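Local coordinates for protein ubiquitin-conjugating enzyme (Plasmodium falciparum 3D7, PDB 2H2Y) that probably transfers activated ubiquitin as an E2 conjugating enzyme, the chain being the catalytic UBC-fold domain cut from a longer, probably membrane-anchored protein, at residues K70-F75 against Y87-P92. Sequence-based numbering, arbitrary orientation.
Sequences KIKIIF and YFLQKP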
ATOM      1  N   LYS A  70      -4.666  -7.078   5.671  1.00 33.46           N
ATOM      2  CA  LYS A  70      -3.937  -6.996   4.410  1.00 32.39           C
ATOM      3  C   LYS A  70      -4.528  -5.900   3.547  1.00 31.71           C
ATOM      4  O   LYS A  70      -5.740  -5.696   3.546  1.00 32.83           O
ATOM      5  CB  LYS A  70      -3.988  -8.326   3.660  1.00 32.57           C
ATOM      6  CG  LYS A  70      -3.220  -9.439   4.345  1.00 37.40           C
ATOM      7  CD  LYS A  70      -3.129 -10.668   3.453  1.00 42.75           C
ATOM      8  CE  LYS A  70      -2.639 -11.893   4.230  1.00 46.29           C
ATOM      9  NZ  LYS A  70      -3.577 -12.274   5.341  1.00 50.26           N
ATOM     10  N   ILE A  71      -3.661  -5.190   2.829  1.00 31.14           N
ATOM     11  CA  ILE A  71      -4.058  -4.098   1.944  1.00 29.87           C
ATOM     12  C   ILE A  71      -3.476  -4.356   0.558  1.00 29.84           C
ATOM     13  O   ILE A  71      -2.259  -4.351   0.391  1.00 32.29           O
ATOM     14  CB  ILE A  71      -3.498  -2.749   2.436  1.00 29.06           C
ATOM     15  CG1 ILE A  71      -3.924  -2.490   3.880  1.00 27.34           C
ATOM     16  CG2 ILE A  71      -3.960  -1.633   1.515  1.00 27.42           C
ATOM     17  CD1 ILE A  71      -3.434  -1.164   4.429  1.00 25.70           C
ATOM     18  N   LYS A  72      -4.325  -4.590  -0.433  1.00 29.02           N
ATOM     19  CA  LYS A  72      -3.837  -4.838  -1.785  1.00 28.55           C
ATOM     20  C   LYS A  72      -3.697  -3.543  -2.570  1.00 28.74           C
ATOM     21  O   LYS A  72      -4.436  -2.576  -2.348  1.00 28.88           O
ATOM     22  CB  LYS A  72      -4.762  -5.794  -2.545  1.00 29.61           C
ATOM     23  CG  LYS A  72      -4.381  -5.951  -4.002  1.00 30.51           C
ATOM     24  CD  LYS A  72      -5.158  -7.056  -4.697  1.00 33.63           C
ATOM     25  CE  LYS A  72      -4.725  -8.429  -4.220  1.00 35.19           C
ATOM     26  NZ  LYS A  72      -5.286  -9.514  -5.081  1.00 37.59           N
ATOM     27  N   ILE A  73      -2.739  -3.536  -3.490  1.00 29.13           N
ATOM     28  CA  ILE A  73      -2.461  -2.376  -4.321  1.00 27.85           C
ATOM     29  C   ILE A  73      -2.363  -2.805  -5.786  1.00 28.73           C
ATOM     30  O   ILE A  73      -1.541  -3.655  -6.141  1.00 29.79           O
ATOM     31  CB  ILE A  73      -1.131  -1.719  -3.900  1.00 25.24           C
ATOM     32  CG1 ILE A  73      -1.171  -1.377  -2.410  1.00 20.67           C
ATOM     33  CG2 ILE A  73      -0.875  -0.485  -4.741  1.00 23.19           C
ATOM     34  CD1 ILE A  73       0.116  -0.822  -1.873  1.00 20.83           C
ATOM     35  N   ILE A  74      -3.213  -2.226  -6.628  1.00 29.39           N
ATOM     36  CA  ILE A  74      -3.208  -2.539  -8.048  1.00 30.58           C
ATOM     37  C   ILE A  74      -2.815  -1.276  -8.791  1.00 32.07           C
ATOM     38  O   ILE A  74      -3.499  -0.255  -8.694  1.00 32.04           O
ATOM     39  CB  ILE A  74      -4.600  -2.959  -8.556  1.00 31.37           C
ATOM     40  CG1 ILE A  74      -5.081  -4.225  -7.849  1.00 30.36           C
ATOM     41  CG2 ILE A  74      -4.539  -3.193 -10.053  1.00 30.57           C
ATOM     42  CD1 ILE A  74      -4.272  -5.460  -8.167  1.00 32.29           C
ATOM     43  N   PHE A  75      -1.709  -1.341  -9.524  1.00 34.07           N
ATOM     44  CA  PHE A  75      -1.227  -0.198 -10.290  1.00 35.47           C
ATOM     45  C   PHE A  75      -1.794  -0.313 -11.686  1.00 36.94           C
ATOM     46  O   PHE A  75      -1.425  -1.210 -12.443  1.00 38.21           O
ATOM     47  CB  PHE A  75       0.305  -0.196 -10.353  1.00 32.40           C
ATOM     48  CG  PHE A  75       0.970   0.050  -9.031  1.00 30.72           C
ATOM     49  CD1 PHE A  75       1.223   1.345  -8.595  1.00 30.73           C
ATOM     50  CD2 PHE A  75       1.347  -1.016  -8.220  1.00 29.35           C
ATOM     51  CE1 PHE A  75       1.846   1.576  -7.366  1.00 32.74           C
ATOM     52  CE2 PHE A  75       1.970  -0.800  -6.992  1.00 30.49           C
ATOM     53  CZ  PHE A  75       2.222   0.499  -6.564  1.00 31.48           C
ATOM     54  N   TYR A  87      -7.032  -1.035  -1.493  1.00 32.02           N
ATOM     55  CA  TYR A  87      -8.130  -1.456  -0.635  1.00 31.81           C
ATOM     56  C   TYR A  87      -7.723  -2.656   0.201  1.00 32.03           C
ATOM     57  O   TYR A  87      -6.773  -3.350  -0.126  1.00 32.53           O
ATOM     58  CB  TYR A  87      -9.334  -1.823  -1.492  1.00 31.87           C
ATOM     59  CG  TYR A  87      -8.995  -2.790  -2.601  1.00 33.60           C
ATOM     60  CD1 TYR A  87      -8.952  -4.166  -2.375  1.00 32.40           C
ATOM     61  CD2 TYR A  87      -8.692  -2.326  -3.875  1.00 33.00           C
ATOM     62  CE1 TYR A  87      -8.617  -5.053  -3.394  1.00 32.73           C
ATOM     63  CE2 TYR A  87      -8.355  -3.207  -4.894  1.00 34.83           C
ATOM     64  CZ  TYR A  87      -8.316  -4.560  -4.647  1.00 34.21           C
ATOM     65  OH  TYR A  87      -7.946  -5.404  -5.662  1.00 36.30           O
ATOM     66  N   PHE A  88      -8.464  -2.891   1.277  1.00 31.75           N
ATOM     67  CA  PHE A  88      -8.211  -3.999   2.185  1.00 30.67           C
ATOM     68  C   PHE A  88      -8.723  -5.313   1.613  1.00 31.61           C
ATOM     69  O   PHE A  88      -9.709  -5.343   0.879  1.00 32.12           O
ATOM     70  CB  PHE A  88      -8.898  -3.737   3.522  1.00 30.41           C
ATOM     71  CG  PHE A  88      -8.218  -2.701   4.373  1.00 27.46           C
ATOM     72  CD1 PHE A  88      -7.150  -3.050   5.186  1.00 25.97           C
ATOM     73  CD2 PHE A  88      -8.682  -1.391   4.397  1.00 27.03           C
ATOM     74  CE1 PHE A  88      -6.558  -2.109   6.021  1.00 27.79           C
ATOM     75  CE2 PHE A  88      -8.101  -0.440   5.225  1.00 27.14           C
ATOM     76  CZ  PHE A  88      -7.038  -0.797   6.040  1.00 29.33           C
ATOM     77  N   LEU A  89      -8.052  -6.401   1.973  1.00 31.96           N
ATOM     78  CA  LEU A  89      -8.423  -7.722   1.507  1.00 33.22           C
ATOM     79  C   LEU A  89      -9.245  -8.473   2.533  1.00 36.07           C
ATOM     80  O   LEU A  89      -9.464  -7.996   3.647  1.00 35.94           O
ATOM     81  CB  LEU A  89      -7.178  -8.542   1.200  1.00 33.01           C
ATOM     82  CG  LEU A  89      -6.344  -8.137  -0.002  1.00 32.70           C
ATOM     83  CD1 LEU A  89      -5.255  -9.165  -0.221  1.00 32.82           C
ATOM     84  CD2 LEU A  89      -7.239  -8.057  -1.225  1.00 34.15           C
ATOM     85  N   GLN A  90      -9.680  -9.662   2.126  1.00 40.15           N
ATOM     86  CA  GLN A  90     -10.475 -10.571   2.940  1.00 45.09           C
ATOM     87  C   GLN A  90     -10.291 -10.376   4.439  1.00 47.09           C
ATOM     88  O   GLN A  90      -9.251 -10.717   4.999  1.00 46.31           O
ATOM     89  CB  GLN A  90     -10.134 -12.016   2.544  1.00 48.60           C
ATOM     90  CG  GLN A  90     -10.624 -13.126   3.479  1.00 53.80           C
ATOM     91  CD  GLN A  90     -12.139 -13.244   3.555  1.00 57.73           C
ATOM     92  OE1 GLN A  90     -12.672 -14.322   3.841  1.00 59.97           O
ATOM     93  NE2 GLN A  90     -12.841 -12.135   3.318  1.00 57.43           N
ATOM     94  N   LYS A  91     -11.330  -9.820   5.059  1.00 49.66           N
ATOM     95  CA  LYS A  91     -11.417  -9.531   6.494  1.00 51.10           C
ATOM     96  C   LYS A  91     -10.956  -8.115   6.842  1.00 50.07           C
ATOM     97  O   LYS A  91     -10.050  -7.922   7.653  1.00 50.23           O
ATOM     98  CB  LYS A  91     -10.631 -10.557   7.319  1.00 53.81           C
ATOM     99  CG  LYS A  91     -11.005 -10.560   8.797  1.00 56.57           C
ATOM    100  CD  LYS A  91     -12.477 -10.943   8.999  1.00 58.67           C
ATOM    101  CE  LYS A  91     -12.736 -12.412   8.634  1.00 60.46           C
ATOM    102  NZ  LYS A  91     -14.152 -12.843   8.864  1.00 62.20           N
ATOM    103  N   PRO A  92     -11.598  -7.103   6.238  1.00 49.00           N
ATOM    104  CA  PRO A  92     -11.279  -5.693   6.462  1.00 48.76           C
ATOM    105  C   PRO A  92     -11.414  -5.307   7.923  1.00 48.83           C
ATOM    106  O   PRO A  92     -12.042  -6.011   8.705  1.00 49.33           O
ATOM    107  CB  PRO A  92     -12.312  -4.964   5.607  1.00 47.55           C
ATOM    108  CG  PRO A  92     -12.601  -5.927   4.520  1.00 48.15           C
ATOM    109  CD  PRO A  92     -12.694  -7.230   5.262  1.00 48.58           C
TER
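Lys-72 and Tyr-87 form an antiparallel hydrogen-bonded pair, exchanging two backbone bonds: Lys-72 N gives to Tyr-87 O at 2.8 Å, and Tyr-87 N to Lys-72 O at 3.1 Å. The second is the straighter at the hydrogen (163° against 139°). One step on, Ile-71 and Phe-88 make the non-hydrogen-bonded pair, and just past the strand end, Leu-89 N bonds to Lys-70 O at 2.9 Å. Lys-70 O also receives the CA-H of Phe-88.

Apolar contacts divide between the two faces of the sheet. On the buried one, Ile-71 and Phe-88 run side by side; CG1 of Ile-71 meets Phe-88 CE1 at 3.4 Å and its CD1 lies by CE1 and CZ of the same ring. On the other, Tyr-87 and Lys-72 point the same way; a chi1 of 51°, with CG between backbone N and carbonyl carbon, lays the phenol beside the aliphatic chain. Tyr-87 OH lies 3.4 Å from Lys-72 CD, with CG1 of Ile-74 also near. Leu-89 slants across the lysine from beyond the strand end, and Leu-89 CD2 lies 3.6 Å from Lys-72 CB.

This is the hairpin of strands 68-74 and 85-88, the last two of the four-stranded antiparallel meander of the UBC fold. Strand 51-57 flanks 68-74 on its other side, with Ile-53 touching Lys-72 and Leu-89. Phe-88 packs against Ile-126 of helix 119-130, whose Ile-119 and Ile-123 touch Ile-73.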